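Local structure of LamCAT (Aquimarina, 6JH5) at residues Gly110-Gly115 with His134-Asn139; Ile162-Ser167 with Ala181-Gly186. The protein probably hydrolyses laminarin, a beta-1,3-glucan, as a marine bacterial laminarinase of glycoside hydrolase family 16, and binds a calcium ion. All blocks are in the same frame, centred on the assembly; numbering follows the deposited sequence.

Contact 1 (Gly110-Gly115 with His134-Asn139)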
ATOM      1  N   GLY A 110      16.827  -4.833  -5.653  1.00 17.27           N
ATOM      2  CA  GLY A 110      16.440  -3.432  -5.447  1.00 18.02           C
ATOM      3  C   GLY A 110      15.086  -3.087  -6.058  1.00 18.55           C
ATOM      4  O   GLY A 110      14.444  -3.953  -6.582  1.00 16.51           O
ATOM      5  N   TRP A 111      14.754  -1.809  -5.986  1.00 17.16           N
ATOM      6  CA  TRP A 111      13.523  -1.232  -6.573  1.00 16.47           C
ATOM      7  C   TRP A 111      13.939  -0.395  -7.793  1.00 19.09           C
ATOM      8  O   TRP A 111      14.874   0.370  -7.678  1.00 19.00           O
ATOM      9  CB  TRP A 111      12.738  -0.410  -5.534  1.00 16.35           C
ATOM     10  CG  TRP A 111      11.431   0.086  -6.059  1.00 17.18           C
ATOM     11  CD1 TRP A 111      10.213  -0.505  -5.903  1.00 16.51           C
ATOM     12  CD2 TRP A 111      11.216   1.225  -6.902  1.00 16.89           C
ATOM     13  NE1 TRP A 111       9.257   0.201  -6.566  1.00 15.76           N
ATOM     14  CE2 TRP A 111       9.842   1.266  -7.190  1.00 17.59           C
ATOM     15  CE3 TRP A 111      12.041   2.210  -7.444  1.00 17.49           C
ATOM     16  CZ2 TRP A 111       9.292   2.235  -8.007  1.00 17.84           C
ATOM     17  CZ3 TRP A 111      11.494   3.165  -8.250  1.00 18.08           C
ATOM     18  CH2 TRP A 111      10.134   3.191  -8.510  1.00 19.08           C
ATOM     19  N   PRO A 112      13.272  -0.479  -8.954  1.00 17.10           N
ATOM     20  CA  PRO A 112      11.991  -1.172  -9.115  1.00 15.46           C
ATOM     21  C   PRO A 112      12.026  -2.607  -9.661  1.00 14.58           C
ATOM     22  O   PRO A 112      11.028  -3.140  -9.926  1.00 13.48           O
ATOM     23  CB  PRO A 112      11.322  -0.321 -10.197  1.00 16.39           C
ATOM     24  CG  PRO A 112      12.458   0.195 -11.037  1.00 16.54           C
ATOM     25  CD  PRO A 112      13.641   0.291 -10.123  1.00 17.45           C
ATOM     26  N   ALA A 113      13.208  -3.205  -9.749  1.00 15.23           N
ATOM     27  CA  ALA A 113      13.338  -4.549 -10.356  1.00 14.92           C
ATOM     28  C   ALA A 113      12.550  -5.586  -9.568  1.00 13.97           C
ATOM     29  O   ALA A 113      12.027  -6.485 -10.140  1.00 14.19           O
ATOM     30  CB  ALA A 113      14.791  -4.950 -10.469  1.00 17.32           C
ATOM     31  N   CYS A 114      12.438  -5.382  -8.262  1.00 14.76           N
ATOM     32  CA  CYS A 114      11.725  -6.342  -7.387  1.00 13.93           C
ATOM     33  C   CYS A 114      10.245  -6.421  -7.759  1.00 14.59           C
ATOM     34  O   CYS A 114       9.640  -7.368  -7.424  1.00 14.48           O
ATOM     35  CB  CYS A 114      11.827  -5.968  -5.916  1.00 14.54           C
ATOM     36  SG  CYS A 114      11.256  -4.282  -5.548  1.00 15.13           S
ATOM     37  N   GLY A 115       9.719  -5.360  -8.349  1.00 13.17           N
ATOM     38  CA  GLY A 115       8.280  -5.291  -8.649  1.00 12.92           C
ATOM     39  C   GLY A 115       7.490  -4.662  -7.504  1.00 12.20           C
ATOM     40  O   GLY A 115       7.817  -4.887  -6.368  1.00 12.06           O
ATOM     41  N   HIS A 134       4.581  -1.353 -10.811  1.00 11.36           N
ATOM     42  CA  HIS A 134       5.888  -0.762 -11.164  1.00 11.55           C
ATOM     43  C   HIS A 134       6.897  -1.911 -11.272  1.00 12.65           C
ATOM     44  O   HIS A 134       6.840  -2.777 -10.467  1.00 12.54           O
ATOM     45  CB  HIS A 134       6.415   0.227 -10.127  1.00 12.67           C
ATOM     46  CG  HIS A 134       5.456   1.280  -9.706  1.00 14.28           C
ATOM     47  ND1 HIS A 134       5.567   2.570 -10.132  1.00 16.77           N
ATOM     48  CD2 HIS A 134       4.412   1.245  -8.855  1.00 14.30           C
ATOM     49  CE1 HIS A 134       4.603   3.273  -9.590  1.00 18.25           C
ATOM     50  NE2 HIS A 134       3.892   2.488  -8.804  1.00 15.88           N
ATOM     51  N   TRP A 135       7.785  -1.805 -12.249  1.00 12.95           N
ATOM     52  CA  TRP A 135       8.797  -2.853 -12.451  1.00 12.65           C
ATOM     53  C   TRP A 135       9.919  -2.326 -13.347  1.00 13.44           C
ATOM     54  O   TRP A 135       9.888  -1.183 -13.727  1.00 14.43           O
ATOM     55  CB  TRP A 135       8.165  -4.144 -12.989  1.00 12.84           C
ATOM     56  CG  TRP A 135       7.727  -4.140 -14.424  1.00 12.77           C
ATOM     57  CD1 TRP A 135       8.337  -4.769 -15.465  1.00 13.65           C
ATOM     58  CD2 TRP A 135       6.541  -3.546 -14.969  1.00 12.97           C
ATOM     59  NE1 TRP A 135       7.634  -4.583 -16.615  1.00 13.34           N
ATOM     60  CE2 TRP A 135       6.530  -3.837 -16.345  1.00 12.87           C
ATOM     61  CE3 TRP A 135       5.501  -2.784 -14.434  1.00 13.24           C
ATOM     62  CZ2 TRP A 135       5.520  -3.398 -17.186  1.00 14.01           C
ATOM     63  CZ3 TRP A 135       4.524  -2.322 -15.275  1.00 14.94           C
ATOM     64  CH2 TRP A 135       4.527  -2.628 -16.630  1.00 13.66           C
ATOM     65  N   GLN A 136      10.902  -3.176 -13.586  1.00 13.89           N
ATOM     66  CA  GLN A 136      11.979  -2.828 -14.531  1.00 15.10           C
ATOM     67  C   GLN A 136      11.811  -3.808 -15.673  1.00 14.79           C
ATOM     68  O   GLN A 136      11.870  -4.966 -15.434  1.00 15.99           O
ATOM     69  CB  GLN A 136      13.334  -2.981 -13.868  1.00 16.49           C
ATOM     70  CG  GLN A 136      14.470  -2.368 -14.670  1.00 19.82           C
ATOM     71  CD  GLN A 136      15.737  -2.566 -13.880  1.00 27.64           C
ATOM     72  OE1 GLN A 136      16.405  -3.581 -14.019  1.00 33.90           O
ATOM     73  NE2 GLN A 136      16.016  -1.636 -12.988  1.00 27.59           N
ATOM     74  N   ASP A 137      11.620  -3.285 -16.868  1.00 16.01           N
ATOM     75  CA  ASP A 137      11.274  -4.150 -18.010  1.00 16.42           C
ATOM     76  C   ASP A 137      12.517  -4.799 -18.600  1.00 18.47           C
ATOM     77  O   ASP A 137      13.589  -4.602 -18.087  1.00 21.31           O
ATOM     78  CB  ASP A 137      10.377  -3.438 -19.018  1.00 16.31           C
ATOM     79  CG  ASP A 137      11.055  -2.379 -19.872  1.00 17.98           C
ATOM     80  OD1 ASP A 137      12.255  -2.288 -19.822  1.00 19.52           O
ATOM     81  OD2 ASP A 137      10.353  -1.686 -20.568  1.00 20.63           O
ATOM     82  N   HIS A 138      12.310  -5.484 -19.717  1.00 17.03           N
ATOM     83  CA  HIS A 138      13.357  -6.273 -20.413  1.00 20.52           C
ATOM     84  C   HIS A 138      14.366  -5.361 -21.112  1.00 21.12           C
ATOM     85  O   HIS A 138      15.370  -5.867 -21.575  1.00 22.13           O
ATOM     86  CB  HIS A 138      12.727  -7.323 -21.323  1.00 20.62           C
ATOM     87  CG  HIS A 138      11.763  -6.745 -22.298  1.00 19.47           C
ATOM     88  ND1 HIS A 138      10.640  -6.084 -21.905  1.00 20.79           N
ATOM     89  CD2 HIS A 138      11.789  -6.663 -23.639  1.00 23.50           C
ATOM     90  CE1 HIS A 138       9.993  -5.656 -22.956  1.00 22.80           C
ATOM     91  NE2 HIS A 138      10.674  -5.994 -24.027  1.00 21.71           N
ATOM     92  N   ASN A 139      14.070  -4.075 -21.183  1.00 18.01           N
ATOM     93  CA  ASN A 139      15.001  -3.112 -21.806  1.00 18.80           C
ATOM     94  C   ASN A 139      15.721  -2.313 -20.724  1.00 19.17           C
ATOM     95  O   ASN A 139      16.212  -1.275 -21.053  1.00 19.42           O
ATOM     96  CB  ASN A 139      14.309  -2.140 -22.745  1.00 17.43           C
ATOM     97  CG  ASN A 139      13.687  -2.843 -23.923  1.00 18.78           C
ATOM     98  OD1 ASN A 139      14.278  -3.742 -24.477  1.00 18.86           O
ATOM     99  ND2 ASN A 139      12.478  -2.449 -24.272  1.00 18.32           N
TER
HETATM  100  O   HOH W   1      11.206  -6.006 -12.719  1.00 15.05           O

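Contact 2 (Ile162-Ser167 with Ala181-Gly186)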
ATOM      1  N   ILE A 162      -6.862  -7.186  -5.021  1.00 11.93           N
ATOM      2  CA  ILE A 162      -6.248  -7.678  -6.275  1.00 11.96           C
ATOM      3  C   ILE A 162      -6.483  -9.179  -6.348  1.00 11.73           C
ATOM      4  O   ILE A 162      -6.565  -9.781  -5.344  1.00 13.08           O
ATOM      5  CB  ILE A 162      -4.745  -7.390  -6.443  1.00 12.90           C
ATOM      6  CG1 ILE A 162      -3.911  -7.889  -5.266  1.00 14.27           C
ATOM      7  CG2 ILE A 162      -4.525  -5.922  -6.760  1.00 14.23           C
ATOM      8  CD1 ILE A 162      -2.460  -8.085  -5.577  1.00 15.21           C
ATOM      9  N   GLU A 163      -6.635  -9.665  -7.565  1.00 12.91           N
ATOM     10  CA  GLU A 163      -6.613 -11.112  -7.857  1.00 12.92           C
ATOM     11  C   GLU A 163      -5.386 -11.271  -8.744  1.00 14.41           C
ATOM     12  O   GLU A 163      -5.288 -10.589  -9.691  1.00 14.82           O
ATOM     13  CB  GLU A 163      -7.912 -11.606  -8.481  1.00 14.25           C
ATOM     14  CG  GLU A 163      -9.064 -11.605  -7.505  1.00 15.82           C
ATOM     15  CD  GLU A 163     -10.336 -12.109  -8.142  1.00 19.20           C
ATOM     16  OE1 GLU A 163     -10.263 -12.560  -9.253  1.00 23.49           O
ATOM     17  OE2 GLU A 163     -11.349 -11.992  -7.530  1.00 23.11           O
ATOM     18  N   TRP A 164      -4.493 -12.155  -8.350  1.00 12.90           N
ATOM     19  CA  TRP A 164      -3.201 -12.286  -9.044  1.00 12.72           C
ATOM     20  C   TRP A 164      -2.930 -13.761  -9.314  1.00 13.29           C
ATOM     21  O   TRP A 164      -3.036 -14.536  -8.434  1.00 14.67           O
ATOM     22  CB  TRP A 164      -2.170 -11.649  -8.119  1.00 12.48           C
ATOM     23  CG  TRP A 164      -0.716 -11.879  -8.355  1.00 12.77           C
ATOM     24  CD1 TRP A 164      -0.045 -12.014  -9.530  1.00 12.79           C
ATOM     25  CD2 TRP A 164       0.274 -11.930  -7.325  1.00 11.72           C
ATOM     26  NE1 TRP A 164       1.292 -12.148  -9.296  1.00 12.99           N
ATOM     27  CE2 TRP A 164       1.511 -12.119  -7.955  1.00 12.83           C
ATOM     28  CE3 TRP A 164       0.224 -11.846  -5.936  1.00 12.67           C
ATOM     29  CZ2 TRP A 164       2.685 -12.226  -7.225  1.00 13.89           C
ATOM     30  CZ3 TRP A 164       1.381 -11.957  -5.224  1.00 13.16           C
ATOM     31  CH2 TRP A 164       2.593 -12.151  -5.862  1.00 14.52           C
ATOM     32  N   ASP A 165      -2.614 -14.057 -10.550  1.00 14.24           N
ATOM     33  CA  ASP A 165      -2.227 -15.426 -10.939  1.00 14.65           C
ATOM     34  C   ASP A 165      -1.060 -15.326 -11.917  1.00 16.09           C
ATOM     35  O   ASP A 165      -0.588 -14.283 -12.171  1.00 14.51           O
ATOM     36  CB  ASP A 165      -3.402 -16.294 -11.382  1.00 16.00           C
ATOM     37  CG  ASP A 165      -3.976 -15.998 -12.755  1.00 21.44           C
ATOM     38  OD1 ASP A 165      -3.404 -15.217 -13.466  1.00 18.71           O
ATOM     39  OD2 ASP A 165      -5.023 -16.551 -13.047  1.00 22.33           O
ATOM     40  N   ALA A 166      -0.678 -16.459 -12.482  1.00 16.41           N
ATOM     41  CA  ALA A 166       0.474 -16.506 -13.405  1.00 17.20           C
ATOM     42  C   ALA A 166       0.194 -15.739 -14.698  1.00 16.89           C
ATOM     43  O   ALA A 166       1.129 -15.480 -15.399  1.00 19.51           O
ATOM     44  CB  ALA A 166       0.812 -17.943 -13.713  1.00 18.42           C
ATOM     45  N   SER A 167      -1.070 -15.452 -14.982  1.00 16.93           N
ATOM     46  CA  SER A 167      -1.452 -14.754 -16.233  1.00 17.21           C
ATOM     47  C   SER A 167      -1.780 -13.287 -16.028  1.00 15.37           C
ATOM     48  O   SER A 167      -1.623 -12.560 -16.955  1.00 16.45           O
ATOM     49  CB  SER A 167      -2.697 -15.339 -16.821  1.00 19.91           C
ATOM     50  OG  SER A 167      -2.483 -16.644 -17.277  1.00 29.54           O
ATOM     51  N   ALA A 181      -3.680  -6.110 -15.613  1.00 12.59           N
ATOM     52  CA  ALA A 181      -2.384  -6.114 -16.306  1.00 13.27           C
ATOM     53  C   ALA A 181      -2.004  -7.562 -16.605  1.00 13.34           C
ATOM     54  O   ALA A 181      -2.004  -8.351 -15.709  1.00 14.10           O
ATOM     55  CB  ALA A 181      -1.342  -5.455 -15.443  1.00 13.95           C
ATOM     56  N   SER A 182      -1.672  -7.835 -17.851  1.00 13.39           N
ATOM     57  CA  SER A 182      -1.188  -9.191 -18.172  1.00 13.06           C
ATOM     58  C   SER A 182       0.271  -9.344 -17.734  1.00 13.56           C
ATOM     59  O   SER A 182       1.065  -8.438 -17.945  1.00 13.23           O
ATOM     60  CB  SER A 182      -1.318  -9.503 -19.633  1.00 14.62           C
ATOM     61  OG  SER A 182      -0.813 -10.793 -19.883  1.00 14.40           O
ATOM     62  N   ILE A 183       0.537 -10.466 -17.075  1.00 12.58           N
ATOM     63  CA  ILE A 183       1.923 -10.868 -16.738  1.00 12.56           C
ATOM     64  C   ILE A 183       2.193 -12.233 -17.385  1.00 13.14           C
ATOM     65  O   ILE A 183       3.163 -12.836 -17.068  1.00 14.34           O
ATOM     66  CB  ILE A 183       2.172 -10.865 -15.221  1.00 13.52           C
ATOM     67  CG1 ILE A 183       1.271 -11.832 -14.463  1.00 14.35           C
ATOM     68  CG2 ILE A 183       2.053  -9.460 -14.653  1.00 13.62           C
ATOM     69  CD1 ILE A 183       1.692 -11.973 -13.021  1.00 15.68           C
ATOM     70  N   ALA A 184       1.336 -12.608 -18.317  1.00 15.35           N
ATOM     71  CA  ALA A 184       1.419 -13.943 -18.954  1.00 15.70           C
ATOM     72  C   ALA A 184       2.739 -14.081 -19.701  1.00 16.12           C
ATOM     73  O   ALA A 184       3.039 -13.240 -20.476  1.00 15.30           O
ATOM     74  CB  ALA A 184       0.280 -14.100 -19.909  1.00 15.97           C
ATOM     75  N   ASN A 185       3.519 -15.093 -19.344  1.00 17.42           N
ATOM     76  CA  ASN A 185       4.819 -15.371 -20.006  1.00 19.45           C
ATOM     77  C   ASN A 185       5.774 -14.189 -19.819  1.00 18.55           C
ATOM     78  O   ASN A 185       6.675 -14.049 -20.605  1.00 19.33           O
ATOM     79  CB  ASN A 185       4.630 -15.698 -21.485  1.00 22.64           C
ATOM     80  CG  ASN A 185       3.668 -16.848 -21.676  1.00 29.28           C
ATOM     81  OD1 ASN A 185       3.783 -17.851 -21.003  1.00 38.04           O
ATOM     82  ND2 ASN A 185       2.689 -16.685 -22.543  1.00 34.65           N
ATOM     83  N   GLY A 186       5.570 -13.400 -18.772  1.00 16.08           N
ATOM     84  CA  GLY A 186       6.448 -12.248 -18.532  1.00 15.40           C
ATOM     85  C   GLY A 186       6.381 -11.217 -19.642  1.00 14.64           C
ATOM     86  O   GLY A 186       7.309 -10.446 -19.792  1.00 15.02           O
TER
HETATM   87  O   HOH W   2       2.740 -16.846 -17.120  1.00 23.41           O

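Contact 1 (Gly110-Gly115 with His134-Asn139)
The CA atoms of A113 and G115 lie nearest those of Q136 and W135, respectively, where the type I turn P112-G115 meets the end of strand 128-136. Two CA-H...O contacts join the backbones: CA of W135 to O of P112, 3.4 Å, and CA of G115 to O of H134, also 3.4 Å. The O of P112 also accepts from N of G115, closing the turn. A water bridges the segments, donating to O of A113 at 2.7 Å and accepting from N of Q136 at 3.0 Å.

The peptide bond before P112 is cis. It folds the proline back on W111, with CB of P112 over the centre of the indole ring, 3.5 Å above its plane. CB of P112 also reaches O of W135 at 3.9 Å. CB of Q136 packs on CA of A113 at 3.8 Å. The CG of Q136 is anti to its backbone N (chi1 -168°), and the extended chain carries the amide past A113 and P112. CZ2 of W111 touches CB of H134 at 4.1 Å.

W111 NE1 hydrogen-bonds E116 OE1, H134 ND1 bonds Y142 OH, and W135 NE1 bonds the backbone O of N188. H134 NE2 bonds D118 OD2 weakly. E116 and D118 belong to a GEIDIME sequence matching the family 16 ExDxxE signature, so the contact probably borders the active site. The turn leads from helix 106-109 into strand 116-118, which pairs with strand 128-136. Strand 142-150 flanks the other edge of 128-136, and its Y142 touches both W111 and P112.

Contact 2 (Ile162-Ser167 with Ala181-Gly186)
I183 makes the tight part of this contact, pushing its CD1 against the chain at W164 and D165. CD1 of I183 lies 3.4 Å from O of D165 and 3.8 Å from NE1 of W164. It meets the indole at its edge, in the ring plane, and the two side chains cross at about a right angle. The CG1 of I183 sits between its backbone N and carbonyl carbon (chi1 61°), which directs the branch at A166 and S167. There CG1 of I183 packs 3.7 Å from C of S167. F193 and T190 also touch I183, and NE1 of W164 donates to O of F193.

The other side is looser and faces solvent. S167 is exposed, and its CB is 4.5 Å from CB of A184. Water 2 spans the backbones here, donating to O of A166 and accepting from N of N185.

N of I183 donates to O of S167 at 3.0 Å. The donor N lies 51° out of the plane of the S167 carbonyl. Each loop is also braced locally. D165 OD1 accepts from N of S167 in an Asx turn, and S182 OG accepts from N of A184 at 3.2 Å in an ST turn. The segments meet past the ends of two strands that both pair with strand 168-173. The chemistry is therefore divided: the I183 side chain packs on the W164 edge and the D165-S167 backbone on the buried side, while a backbone bond and a bridging water link the exposed side.

Overall arrangement
From the N terminus the chain passes helix 106-109 and enters contact 1. Strands 116-118, 120-121 and most of 128-136 follow before 134-139 returns to close that loop. The chain then runs through strand 142-150 and along strand 158-164 into contact 2. Strand 168-173 and strand 176-182 bring it back at 181-186. The two loops are in series, so they neither nest nor cross. The centres of contact 1 and contact 2 are about 15 Å apart. The nearest atoms of contact 1 and contact 2 are about 6 Å apart, without touching. Contact 1 ties a turn to strand 128-136; contact 2 joins the loops that follow strands 158-164 and 176-182, across the start of strand 168-173. Both belong to the beta-sandwich expected for family 16.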